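Local coordinates for protein-glutamine gamma-glutamyltransferase 2 (Pagrus major, PDB 1G0D), which probably catalyses calcium-dependent cross-linking of proteins, joining peptide-bound glutamine to lysine or to other primary amines, and probably binds GTP, at residues 612-617 with 639-644; 583-588 with 671-676; 482-487 with 544-549. All blocks are in the same frame, centred on the assembly; numbering follows the deposited sequence.

Contact 1. Residues 612-617 with 639-644; sequences PVPLKG and VAPSGK
Leu-615 and Val-639 form an antiparallel hydrogen-bonded pair, their CA atoms 5.3 Å apart, where the short strands 615-616 and 638-639 meet. Leu-615 N donates to Val-639 O at 3.1 Å, and Val-639 N returns the bond to Leu-615 O at 3.0 Å. Each donor lies in the carbonyl plane of its acceptor, although the N-H directions are bent, at 146° and 144°. Both side chains stand on one face of this two-stranded sheet and lie askew to each other, with Leu-615 CG 4.1 Å from Val-639 CB. Val-639 keeps CG1 anti to the backbone N (chi1 179°), which sets both methyls farther from that CG than CB is. The isobutyl group of Leu-615 is buried, resting also on Phe-607 and Ser-667.

Beyond this pair the contact passes to prolines. The ring of Pro-641 lies alongside the backbone of 612-614: CB is 3.3 Å from Pro-612 C, CG is 3.8 Å from Pro-614 N, and CD is near the Pro-614 ring. Pro-614 in turn brings its CA to 3.0 Å from Val-639 O in a bent CA-H...O contact, and the CA of Pro-641 makes a longer one to Val-613 O. Pro-641 is the second residue of a type II turn from Ala-640 to Gly-643, closed by Gly-643 N to Ala-640 O at 2.8 Å. Asn-609 ND2 spans the join, bonding to both Val-613 O and Ala-640 O.

Pro-641 has no N-H to offer Val-613 O, so the antiparallel bonding does not repeat there; ring carbons against backbone and weak C-H...O contacts take its place, while the buried pair keeps its own polar atoms satisfied.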
ATOM      1  N   PRO A 612       6.046  -2.329  33.324  1.00 47.58           N
ATOM      2  CA  PRO A 612       6.662  -2.208  34.641  1.00 50.86           C
ATOM      3  C   PRO A 612       8.157  -2.508  34.468  1.00 51.04           C
ATOM      4  O   PRO A 612       8.802  -3.085  35.336  1.00 54.12           O
ATOM      5  CB  PRO A 612       5.942  -3.271  35.461  1.00 53.44           C
ATOM      6  CG  PRO A 612       5.596  -4.340  34.440  1.00 53.40           C
ATOM      7  CD  PRO A 612       5.411  -3.643  33.117  1.00 51.48           C
ATOM      8  N   VAL A 613       8.695  -2.104  33.325  1.00 49.38           N
ATOM      9  CA  VAL A 613      10.092  -2.321  32.998  1.00 47.65           C
ATOM     10  C   VAL A 613      10.593  -1.030  32.412  1.00 46.68           C
ATOM     11  O   VAL A 613       9.827  -0.275  31.846  1.00 48.94           O
ATOM     12  CB  VAL A 613      10.259  -3.367  31.874  1.00 49.68           C
ATOM     13  CG1 VAL A 613      11.568  -4.086  32.025  1.00 51.69           C
ATOM     14  CG2 VAL A 613       9.109  -4.345  31.878  1.00 50.83           C
ATOM     15  N   PRO A 614      11.883  -0.738  32.555  1.00 47.06           N
ATOM     16  CA  PRO A 614      12.315   0.518  31.945  1.00 46.85           C
ATOM     17  C   PRO A 614      12.519   0.208  30.443  1.00 44.86           C
ATOM     18  O   PRO A 614      12.844  -0.927  30.101  1.00 47.36           O
ATOM     19  CB  PRO A 614      13.643   0.800  32.648  1.00 48.89           C
ATOM     20  CG  PRO A 614      14.218  -0.576  32.847  1.00 48.38           C
ATOM     21  CD  PRO A 614      13.001  -1.429  33.227  1.00 49.32           C
ATOM     22  N   LEU A 615      12.306   1.180  29.553  1.00 39.89           N
ATOM     23  CA  LEU A 615      12.541   0.952  28.123  1.00 33.71           C
ATOM     24  C   LEU A 615      13.718   1.821  27.794  1.00 33.59           C
ATOM     25  O   LEU A 615      13.810   2.960  28.227  1.00 33.99           O
ATOM     26  CB  LEU A 615      11.361   1.394  27.261  1.00 32.95           C
ATOM     27  CG  LEU A 615      10.075   1.904  27.927  1.00 28.64           C
ATOM     28  CD1 LEU A 615       9.253   2.607  26.894  1.00 34.24           C
ATOM     29  CD2 LEU A 615       9.300   0.755  28.502  1.00 26.99           C
ATOM     30  N   LYS A 616      14.660   1.292  27.063  1.00 35.26           N
ATOM     31  CA  LYS A 616      15.767   2.138  26.735  1.00 39.01           C
ATOM     32  C   LYS A 616      15.941   2.052  25.258  1.00 37.74           C
ATOM     33  O   LYS A 616      15.427   1.142  24.615  1.00 38.24           O
ATOM     34  CB  LYS A 616      17.038   1.718  27.477  1.00 46.40           C
ATOM     35  CG  LYS A 616      17.185   0.232  27.737  1.00 52.44           C
ATOM     36  CD  LYS A 616      18.578  -0.071  28.316  1.00 60.96           C
ATOM     37  CE  LYS A 616      18.553  -1.219  29.352  1.00 66.04           C
ATOM     38  NZ  LYS A 616      17.681  -0.938  30.557  1.00 69.07           N
ATOM     39  N   GLY A 617      16.683   3.007  24.725  1.00 38.94           N
ATOM     40  CA  GLY A 617      16.882   3.083  23.292  1.00 38.47           C
ATOM     41  C   GLY A 617      15.710   3.824  22.670  1.00 36.58           C
ATOM     42  O   GLY A 617      15.505   3.731  21.451  1.00 37.86           O
ATOM     43  N   VAL A 639      13.306   5.225  30.075  1.00 41.73           N
ATOM     44  CA  VAL A 639      12.038   5.585  30.651  1.00 39.55           C
ATOM     45  C   VAL A 639      11.735   4.615  31.762  1.00 38.06           C
ATOM     46  O   VAL A 639      11.722   3.407  31.555  1.00 37.35           O
ATOM     47  CB  VAL A 639      10.923   5.616  29.533  1.00 33.79           C
ATOM     48  CG1 VAL A 639       9.554   5.962  30.134  1.00 32.93           C
ATOM     49  CG2 VAL A 639      11.312   6.645  28.467  1.00 31.90           C
ATOM     50  N   ALA A 640      11.529   5.143  32.957  1.00 39.11           N
ATOM     51  CA  ALA A 640      11.230   4.275  34.083  1.00 43.72           C
ATOM     52  C   ALA A 640       9.916   3.539  33.928  1.00 44.79           C
ATOM     53  O   ALA A 640       9.016   3.983  33.212  1.00 46.78           O
ATOM     54  CB  ALA A 640      11.217   5.065  35.384  1.00 46.54           C
ATOM     55  N   PRO A 641       9.793   2.387  34.607  1.00 44.82           N
ATOM     56  CA  PRO A 641       8.557   1.609  34.529  1.00 43.76           C
ATOM     57  C   PRO A 641       7.394   2.536  34.858  1.00 42.61           C
ATOM     58  O   PRO A 641       7.452   3.272  35.825  1.00 43.74           O
ATOM     59  CB  PRO A 641       8.747   0.537  35.596  1.00 45.12           C
ATOM     60  CG  PRO A 641      10.216   0.428  35.768  1.00 43.34           C
ATOM     61  CD  PRO A 641      10.796   1.765  35.490  1.00 41.66           C
ATOM     62  N   SER A 642       6.348   2.518  34.048  1.00 43.85           N
ATOM     63  CA  SER A 642       5.187   3.377  34.287  1.00 42.89           C
ATOM     64  C   SER A 642       5.510   4.882  34.315  1.00 40.64           C
ATOM     65  O   SER A 642       4.731   5.682  34.839  1.00 40.52           O
ATOM     66  CB  SER A 642       4.496   2.976  35.597  1.00 43.07           C
ATOM     67  OG  SER A 642       4.457   1.571  35.735  1.00 47.16           O
ATOM     68  N   GLY A 643       6.640   5.273  33.741  1.00 37.83           N
ATOM     69  CA  GLY A 643       6.990   6.683  33.733  1.00 37.69           C
ATOM     70  C   GLY A 643       6.600   7.418  32.460  1.00 37.08           C
ATOM     71  O   GLY A 643       6.602   6.832  31.379  1.00 38.46           O
ATOM     72  N   LYS A 644       6.266   8.701  32.575  1.00 35.20           N
ATOM     73  CA  LYS A 644       5.889   9.489  31.400  1.00 36.07           C
ATOM     74  C   LYS A 644       7.094  10.019  30.622  1.00 33.72           C
ATOM     75  O   LYS A 644       8.031  10.548  31.211  1.00 33.72           O
ATOM     76  CB  LYS A 644       4.996  10.676  31.787  1.00 39.33           C
ATOM     77  CG  LYS A 644       4.610  11.576  30.599  1.00 43.38           C
ATOM     78  CD  LYS A 644       3.775  12.779  31.017  1.00 49.65           C
ATOM     79  CE  LYS A 644       2.349  12.361  31.445  1.00 58.77           C
ATOM     80  NZ  LYS A 644       1.512  13.460  32.062  1.00 59.00           N
TER

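Contact 2. Residues 583-588 with 671-676; sequences STPELL and KDVKGV
The loop 583-588, between strands 573-581 and 588-590, runs beside the start of strand 673-682 in the C-terminal Ig-like region, where Thr-584 and Leu-587 hold it to Asp-672, Val-673 and Lys-674. Thr-584 OG1 donates to Asp-672 O at 2.8 Å; its chi1 of 41° turns the hydroxyl to this carbonyl and leaves CG2 3.4 Å from Lys-671 O. Farther along, Leu-587 N donates to Lys-674 O at 3.0 Å, approaching 34° out of the carbonyl plane.

Between these bonds the methyls of Val-673 fill the gap. CG2 lies 3.8 Å from Thr-584 CB, and CG1 meets Leu-587 CD2 at 3.5 Å, the two side chains crossing at about a right angle. Gly-675 leaves room for Leu-587 CB: a side chain at the glycine would clash with it. One water accepts from Lys-674 N and gives Pro-585 O a weak bond; another accepts from Val-676 N beside Glu-586 OE2 and Leu-587 O.

Asp-672 pairs with Arg-171 of strand 169-176, and Lys-674 with Tyr-247 O and Asp-664. The loop thus lies along the start of strand 673-682, with Leu-587 buried against Val-605, Phe-607 and Val-663, in the second C-terminal barrel, the Ig-like domain of transglutaminases.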
ATOM      1  N   SER A 583      -2.766  -3.936  22.746  1.00 32.33           N
ATOM      2  CA  SER A 583      -2.463  -2.531  22.417  1.00 31.90           C
ATOM      3  C   SER A 583      -1.231  -1.874  23.004  1.00 32.29           C
ATOM      4  O   SER A 583      -0.770  -2.264  24.060  1.00 37.02           O
ATOM      5  CB  SER A 583      -3.670  -1.622  22.740  1.00 31.57           C
ATOM      6  OG  SER A 583      -4.377  -1.970  23.919  1.00 33.19           O
ATOM      7  N   THR A 584      -0.700  -0.868  22.306  1.00 32.08           N
ATOM      8  CA  THR A 584       0.446  -0.105  22.798  1.00 32.38           C
ATOM      9  C   THR A 584      -0.122   1.279  23.133  1.00 33.10           C
ATOM     10  O   THR A 584      -1.169   1.671  22.614  1.00 33.83           O
ATOM     11  CB  THR A 584       1.569   0.027  21.762  1.00 32.30           C
ATOM     12  OG1 THR A 584       1.003   0.275  20.473  1.00 39.64           O
ATOM     13  CG2 THR A 584       2.406  -1.255  21.715  1.00 32.64           C
ATOM     14  N   PRO A 585       0.548   2.036  24.007  1.00 33.56           N
ATOM     15  CA  PRO A 585      -0.054   3.341  24.296  1.00 30.65           C
ATOM     16  C   PRO A 585      -0.097   4.206  23.058  1.00 26.65           C
ATOM     17  O   PRO A 585       0.701   4.007  22.145  1.00 26.98           O
ATOM     18  CB  PRO A 585       0.838   3.927  25.393  1.00 30.69           C
ATOM     19  CG  PRO A 585       2.154   3.186  25.282  1.00 31.06           C
ATOM     20  CD  PRO A 585       1.820   1.824  24.725  1.00 34.80           C
ATOM     21  N   GLU A 586      -1.041   5.149  23.030  1.00 26.90           N
ATOM     22  CA  GLU A 586      -1.185   6.070  21.913  1.00 26.73           C
ATOM     23  C   GLU A 586      -0.546   7.427  22.161  1.00 26.21           C
ATOM     24  O   GLU A 586      -0.985   8.178  23.028  1.00 28.56           O
ATOM     25  CB  GLU A 586      -2.636   6.292  21.568  1.00 28.09           C
ATOM     26  CG  GLU A 586      -2.739   6.849  20.170  1.00 43.92           C
ATOM     27  CD  GLU A 586      -4.035   7.572  19.898  1.00 50.26           C
ATOM     28  OE1 GLU A 586      -5.057   7.224  20.556  1.00 51.42           O
ATOM     29  OE2 GLU A 586      -4.012   8.481  19.017  1.00 54.46           O
ATOM     30  N   LEU A 587       0.465   7.746  21.361  1.00 23.70           N
ATOM     31  CA  LEU A 587       1.197   8.996  21.507  1.00 21.54           C
ATOM     32  C   LEU A 587       0.289  10.209  21.461  1.00 20.11           C
ATOM     33  O   LEU A 587      -0.674  10.240  20.701  1.00 19.48           O
ATOM     34  CB  LEU A 587       2.291   9.129  20.414  1.00 16.88           C
ATOM     35  CG  LEU A 587       3.355   8.014  20.295  1.00 17.20           C
ATOM     36  CD1 LEU A 587       4.487   8.400  19.309  1.00 11.70           C
ATOM     37  CD2 LEU A 587       3.924   7.751  21.682  1.00 17.45           C
ATOM     38  N   LEU A 588       0.611  11.193  22.303  1.00 20.34           N
ATOM     39  CA  LEU A 588      -0.088  12.471  22.379  1.00 17.16           C
ATOM     40  C   LEU A 588       0.778  13.408  21.591  1.00 21.47           C
ATOM     41  O   LEU A 588       1.863  13.831  22.048  1.00 20.41           O
ATOM     42  CB  LEU A 588      -0.141  12.982  23.800  1.00 18.89           C
ATOM     43  CG  LEU A 588      -1.328  13.847  24.201  1.00 17.71           C
ATOM     44  CD1 LEU A 588      -0.830  14.894  25.129  1.00 15.98           C
ATOM     45  CD2 LEU A 588      -1.975  14.459  23.013  1.00 21.10           C
ATOM     46  N   LYS A 671       7.633  -1.623  21.504  1.00 24.36           N
ATOM     47  CA  LYS A 671       7.758  -1.435  20.080  1.00 25.32           C
ATOM     48  C   LYS A 671       6.390  -1.253  19.480  1.00 24.75           C
ATOM     49  O   LYS A 671       5.398  -1.704  20.073  1.00 21.09           O
ATOM     50  CB  LYS A 671       8.434  -2.662  19.437  1.00 28.98           C
ATOM     51  CG  LYS A 671       9.562  -3.300  20.239  1.00 30.13           C
ATOM     52  CD  LYS A 671      10.112  -4.554  19.566  1.00 30.08           C
ATOM     53  CE  LYS A 671      11.613  -4.428  19.352  1.00 33.83           C
ATOM     54  NZ  LYS A 671      12.033  -2.991  19.109  1.00 42.49           N
ATOM     55  N   ASP A 672       6.355  -0.598  18.306  1.00 23.49           N
ATOM     56  CA  ASP A 672       5.116  -0.386  17.566  1.00 20.22           C
ATOM     57  C   ASP A 672       4.254   0.656  18.291  1.00 19.02           C
ATOM     58  O   ASP A 672       3.101   0.413  18.654  1.00 19.76           O
ATOM     59  CB  ASP A 672       4.399  -1.754  17.446  1.00 24.16           C
ATOM     60  CG  ASP A 672       3.504  -1.877  16.222  1.00 21.65           C
ATOM     61  OD1 ASP A 672       2.429  -2.510  16.343  1.00 19.14           O
ATOM     62  OD2 ASP A 672       3.867  -1.367  15.147  1.00 28.30           O
ATOM     63  N   VAL A 673       4.815   1.824  18.551  1.00 17.24           N
ATOM     64  CA  VAL A 673       4.031   2.854  19.219  1.00 17.65           C
ATOM     65  C   VAL A 673       3.865   4.098  18.314  1.00 18.52           C
ATOM     66  O   VAL A 673       4.852   4.751  17.956  1.00 14.39           O
ATOM     67  CB  VAL A 673       4.691   3.245  20.571  1.00 16.91           C
ATOM     68  CG1 VAL A 673       3.852   4.293  21.261  1.00 16.04           C
ATOM     69  CG2 VAL A 673       4.835   2.010  21.450  1.00 11.56           C
ATOM     70  N   LYS A 674       2.609   4.425  17.972  1.00 18.84           N
ATOM     71  CA  LYS A 674       2.308   5.545  17.084  1.00 16.90           C
ATOM     72  C   LYS A 674       1.401   6.678  17.575  1.00 18.37           C
ATOM     73  O   LYS A 674       0.732   6.610  18.623  1.00 13.22           O
ATOM     74  CB  LYS A 674       1.706   5.032  15.770  1.00 15.00           C
ATOM     75  CG  LYS A 674       2.017   3.612  15.405  1.00  8.02           C
ATOM     76  CD  LYS A 674       3.456   3.528  15.047  1.00  8.47           C
ATOM     77  CE  LYS A 674       3.738   2.419  14.095  1.00  8.90           C
ATOM     78  NZ  LYS A 674       5.037   2.685  13.430  1.00  5.80           N
ATOM     79  N   GLY A 675       1.376   7.712  16.731  1.00 20.46           N
ATOM     80  CA  GLY A 675       0.576   8.906  16.955  1.00 19.30           C
ATOM     81  C   GLY A 675       0.520   9.741  15.677  1.00 18.55           C
ATOM     82  O   GLY A 675       1.451   9.642  14.850  1.00 13.20           O
ATOM     83  N   VAL A 676      -0.579  10.501  15.511  1.00 19.94           N
ATOM     84  CA  VAL A 676      -0.848  11.421  14.366  1.00 19.74           C
ATOM     85  C   VAL A 676      -1.655  12.591  14.873  1.00 20.38           C
ATOM     86  O   VAL A 676      -2.512  12.454  15.754  1.00 19.58           O
ATOM     87  CB  VAL A 676      -1.803  10.902  13.233  1.00 15.37           C
ATOM     88  CG1 VAL A 676      -1.157  11.100  11.907  1.00 12.85           C
ATOM     89  CG2 VAL A 676      -2.233   9.500  13.467  1.00 17.00           C
TER
HETATM   90  O   HOH W   1      -0.194   3.338  18.998  1.00 29.80           O
HETATM   91  O   HOH W   2      -2.328  10.299  18.292  1.00 20.68           O

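Contact 3. Residues 482-487 with 544-549; sequences PVFGTD and LHYDDY
Tyr-549 OH and Asp-487 OD1 carry the hydrogen bonds that join the segment 482-487 to helix 546-549. Tyr-549 OH donates to Thr-486 O at 2.5 Å and accepts from Gly-485 N at 3.2 Å, so one buried hydroxyl grips two backbone groups of the turn. Its chi1 of 72° puts CG in the crowded position between the backbone N and the carbonyl carbon, folding the ring back under the start of the helix, with Tyr-546 CA above one face, toward its rim. At that helix start, Tyr-546 N, just after the N-cap residue His-545, donates to Asp-487 OD1 at 2.8 Å; the bond is nearly straight (165°) and meets the anti side of the carboxylate. Thr-486 N to Val-483 O closes a type II turn whose backbone at Gly-485 calls for glycine, and Thr-486 OG1 adds a second bond to the same oxygen.

The aromatic contacts centre on Phe-484. Tyr-546 turns its edge to the Phe-484 face in a T-shaped pair, planes at 75°, with Tyr-546 CE1 3.5 Å from Phe-484 CZ. Phe-484 CE1 also meets the edge of Tyr-549, at CE1, 3.6 Å away. Tyr-546 OH goes on to Arg-669. A phenylalanine in place of Tyr-549 would probably leave Thr-486 O and Gly-485 N without this shared partner and the turn less firmly held to the helix.

Charge enters at Asp-487, whose OD1 is 4.4 Å from Asp-547 OD2; a water lies between the two acids, and Arg-543 is a long, weak partner. His-545 CD2 rests 3.7 Å from Asp-487 CB.

A tight turn and a short helix are thus packed together at one end of the first of the two C-terminal beta-barrels of transglutaminases, beside Pro-482 of the probable GTP site.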
ATOM      1  N   PRO A 482      -7.096  -6.190  25.602  1.00 28.44           N
ATOM      2  CA  PRO A 482      -5.993  -5.947  26.543  1.00 24.98           C
ATOM      3  C   PRO A 482      -4.913  -5.031  26.055  1.00 24.49           C
ATOM      4  O   PRO A 482      -4.677  -4.935  24.847  1.00 25.60           O
ATOM      5  CB  PRO A 482      -5.423  -7.331  26.771  1.00 23.92           C
ATOM      6  CG  PRO A 482      -5.712  -8.034  25.480  1.00 22.56           C
ATOM      7  CD  PRO A 482      -7.105  -7.594  25.149  1.00 24.10           C
ATOM      8  N   VAL A 483      -4.244  -4.373  27.001  1.00 20.34           N
ATOM      9  CA  VAL A 483      -3.129  -3.509  26.671  1.00 21.43           C
ATOM     10  C   VAL A 483      -1.821  -4.252  26.917  1.00 23.93           C
ATOM     11  O   VAL A 483      -1.668  -4.874  27.945  1.00 31.23           O
ATOM     12  CB  VAL A 483      -3.114  -2.280  27.559  1.00 19.84           C
ATOM     13  CG1 VAL A 483      -1.893  -1.393  27.210  1.00 14.41           C
ATOM     14  CG2 VAL A 483      -4.414  -1.539  27.398  1.00 21.20           C
ATOM     15  N   PHE A 484      -0.883  -4.200  25.984  1.00 25.95           N
ATOM     16  CA  PHE A 484       0.394  -4.869  26.184  1.00 24.73           C
ATOM     17  C   PHE A 484       0.957  -4.431  27.527  1.00 27.69           C
ATOM     18  O   PHE A 484       0.935  -3.234  27.850  1.00 28.20           O
ATOM     19  CB  PHE A 484       1.389  -4.489  25.094  1.00 24.74           C
ATOM     20  CG  PHE A 484       2.703  -5.183  25.224  1.00 25.11           C
ATOM     21  CD1 PHE A 484       2.764  -6.569  25.205  1.00 24.91           C
ATOM     22  CD2 PHE A 484       3.883  -4.459  25.390  1.00 26.99           C
ATOM     23  CE1 PHE A 484       3.991  -7.231  25.344  1.00 27.30           C
ATOM     24  CE2 PHE A 484       5.116  -5.113  25.532  1.00 27.63           C
ATOM     25  CZ  PHE A 484       5.166  -6.503  25.511  1.00 24.99           C
ATOM     26  N   GLY A 485       1.465  -5.407  28.287  1.00 26.53           N
ATOM     27  CA  GLY A 485       2.017  -5.160  29.608  1.00 26.74           C
ATOM     28  C   GLY A 485       1.146  -5.773  30.707  1.00 28.33           C
ATOM     29  O   GLY A 485       1.621  -6.024  31.810  1.00 30.73           O
ATOM     30  N   THR A 486      -0.121  -6.050  30.409  1.00 27.16           N
ATOM     31  CA  THR A 486      -1.025  -6.592  31.417  1.00 29.20           C
ATOM     32  C   THR A 486      -1.416  -8.077  31.319  1.00 32.05           C
ATOM     33  O   THR A 486      -1.336  -8.696  30.246  1.00 33.09           O
ATOM     34  CB  THR A 486      -2.339  -5.733  31.474  1.00 29.05           C
ATOM     35  OG1 THR A 486      -3.219  -6.116  30.418  1.00 26.43           O
ATOM     36  CG2 THR A 486      -2.034  -4.249  31.313  1.00 28.66           C
ATOM     37  N   ASP A 487      -1.816  -8.652  32.458  1.00 30.52           N
ATOM     38  CA  ASP A 487      -2.275 -10.033  32.480  1.00 31.77           C
ATOM     39  C   ASP A 487      -3.761  -9.872  32.280  1.00 30.77           C
ATOM     40  O   ASP A 487      -4.344  -8.942  32.813  1.00 32.34           O
ATOM     41  CB  ASP A 487      -2.099 -10.699  33.840  1.00 38.32           C
ATOM     42  CG  ASP A 487      -0.805 -10.362  34.520  1.00 40.79           C
ATOM     43  OD1 ASP A 487       0.263 -10.305  33.865  1.00 43.26           O
ATOM     44  OD2 ASP A 487      -0.878 -10.179  35.753  1.00 46.20           O
ATOM     45  N   LEU A 544      -4.106 -15.077  30.667  1.00 35.85           N
ATOM     46  CA  LEU A 544      -2.800 -14.903  30.054  1.00 33.67           C
ATOM     47  C   LEU A 544      -2.073 -13.836  30.886  1.00 33.20           C
ATOM     48  O   LEU A 544      -2.706 -12.865  31.313  1.00 32.25           O
ATOM     49  CB  LEU A 544      -2.983 -14.455  28.607  1.00 34.07           C
ATOM     50  CG  LEU A 544      -3.275 -15.512  27.539  1.00 34.63           C
ATOM     51  CD1 LEU A 544      -2.394 -16.720  27.709  1.00 37.49           C
ATOM     52  CD2 LEU A 544      -4.699 -15.907  27.634  1.00 36.74           C
ATOM     53  N   HIS A 545      -0.764 -14.028  31.120  1.00 32.64           N
ATOM     54  CA  HIS A 545       0.052 -13.113  31.939  1.00 31.97           C
ATOM     55  C   HIS A 545       1.230 -12.517  31.209  1.00 32.64           C
ATOM     56  O   HIS A 545       1.880 -13.175  30.410  1.00 32.55           O
ATOM     57  CB  HIS A 545       0.617 -13.828  33.157  1.00 34.58           C
ATOM     58  CG  HIS A 545      -0.423 -14.448  34.021  1.00 37.07           C
ATOM     59  ND1 HIS A 545      -0.926 -15.710  33.787  1.00 37.88           N
ATOM     60  CD2 HIS A 545      -1.051 -13.991  35.127  1.00 37.72           C
ATOM     61  CE1 HIS A 545      -1.815 -16.005  34.716  1.00 41.22           C
ATOM     62  NE2 HIS A 545      -1.910 -14.977  35.542  1.00 42.38           N
ATOM     63  N   TYR A 546       1.545 -11.281  31.549  1.00 32.38           N
ATOM     64  CA  TYR A 546       2.617 -10.603  30.886  1.00 31.91           C
ATOM     65  C   TYR A 546       3.925 -11.331  30.861  1.00 35.08           C
ATOM     66  O   TYR A 546       4.459 -11.570  29.790  1.00 40.62           O
ATOM     67  CB  TYR A 546       2.839  -9.229  31.489  1.00 26.76           C
ATOM     68  CG  TYR A 546       3.973  -8.509  30.821  1.00 26.13           C
ATOM     69  CD1 TYR A 546       3.916  -8.185  29.468  1.00 25.77           C
ATOM     70  CD2 TYR A 546       5.109  -8.143  31.536  1.00 29.77           C
ATOM     71  CE1 TYR A 546       4.960  -7.513  28.841  1.00 25.84           C
ATOM     72  CE2 TYR A 546       6.175  -7.463  30.910  1.00 30.87           C
ATOM     73  CZ  TYR A 546       6.086  -7.157  29.565  1.00 27.17           C
ATOM     74  OH  TYR A 546       7.128  -6.520  28.938  1.00 30.01           O
ATOM     75  N   ASP A 547       4.445 -11.695  32.024  1.00 41.00           N
ATOM     76  CA  ASP A 547       5.754 -12.356  32.096  1.00 42.53           C
ATOM     77  C   ASP A 547       5.803 -13.676  31.364  1.00 40.80           C
ATOM     78  O   ASP A 547       6.877 -14.224  31.146  1.00 39.85           O
ATOM     79  CB  ASP A 547       6.176 -12.554  33.544  1.00 49.84           C
ATOM     80  CG  ASP A 547       4.997 -12.565  34.488  1.00 58.34           C
ATOM     81  OD1 ASP A 547       4.630 -13.660  34.982  1.00 65.15           O
ATOM     82  OD2 ASP A 547       4.433 -11.472  34.731  1.00 63.35           O
ATOM     83  N   ASP A 548       4.638 -14.178  30.984  1.00 39.84           N
ATOM     84  CA  ASP A 548       4.558 -15.419  30.234  1.00 39.04           C
ATOM     85  C   ASP A 548       4.609 -15.052  28.750  1.00 37.31           C
ATOM     86  O   ASP A 548       5.481 -15.509  28.014  1.00 38.59           O
ATOM     87  CB  ASP A 548       3.231 -16.146  30.505  1.00 46.28           C
ATOM     88  CG  ASP A 548       3.206 -16.902  31.845  1.00 50.19           C
ATOM     89  OD1 ASP A 548       4.287 -17.234  32.384  1.00 53.88           O
ATOM     90  OD2 ASP A 548       2.080 -17.163  32.349  1.00 51.91           O
ATOM     91  N   TYR A 549       3.678 -14.213  28.308  1.00 36.01           N
ATOM     92  CA  TYR A 549       3.650 -13.853  26.895  1.00 34.74           C
ATOM     93  C   TYR A 549       4.678 -12.879  26.384  1.00 33.19           C
ATOM     94  O   TYR A 549       4.756 -12.723  25.180  1.00 34.79           O
ATOM     95  CB  TYR A 549       2.237 -13.422  26.405  1.00 29.79           C
ATOM     96  CG  TYR A 549       1.703 -12.072  26.861  1.00 23.49           C
ATOM     97  CD1 TYR A 549       2.373 -10.883  26.560  1.00 17.34           C
ATOM     98  CD2 TYR A 549       0.561 -12.003  27.654  1.00 20.33           C
ATOM     99  CE1 TYR A 549       1.929  -9.674  27.047  1.00 14.21           C
ATOM    100  CE2 TYR A 549       0.109 -10.798  28.151  1.00 18.51           C
ATOM    101  CZ  TYR A 549       0.802  -9.636  27.853  1.00 20.70           C
ATOM    102  OH  TYR A 549       0.384  -8.447  28.431  1.00 22.67           O
TER
HETATM  103  O   HOH W   3       1.890 -11.111  36.172  1.00 50.63           O

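In the fold
From the N terminus, contact 3 comes first: it opens in the turn before strand 488-496 and closes at helix 546-549, after a run of strands. Contact 2 opens only after that, at 583-588, and closes at 671-676. Contact 1 opens and closes within that second loop, so contacts 1 and 2 nest, contact 3 stands before them in series, and none cross. Ser-583, heading contact 2, probably hydrogen-bonds to Pro-482 and Phe-484 in contact 3, tying loop 583-588 to the preceding barrel. Contacts 1 and 3 touch lightly through Val-613 and Tyr-546. Together they line the junction between the two C-terminal domains.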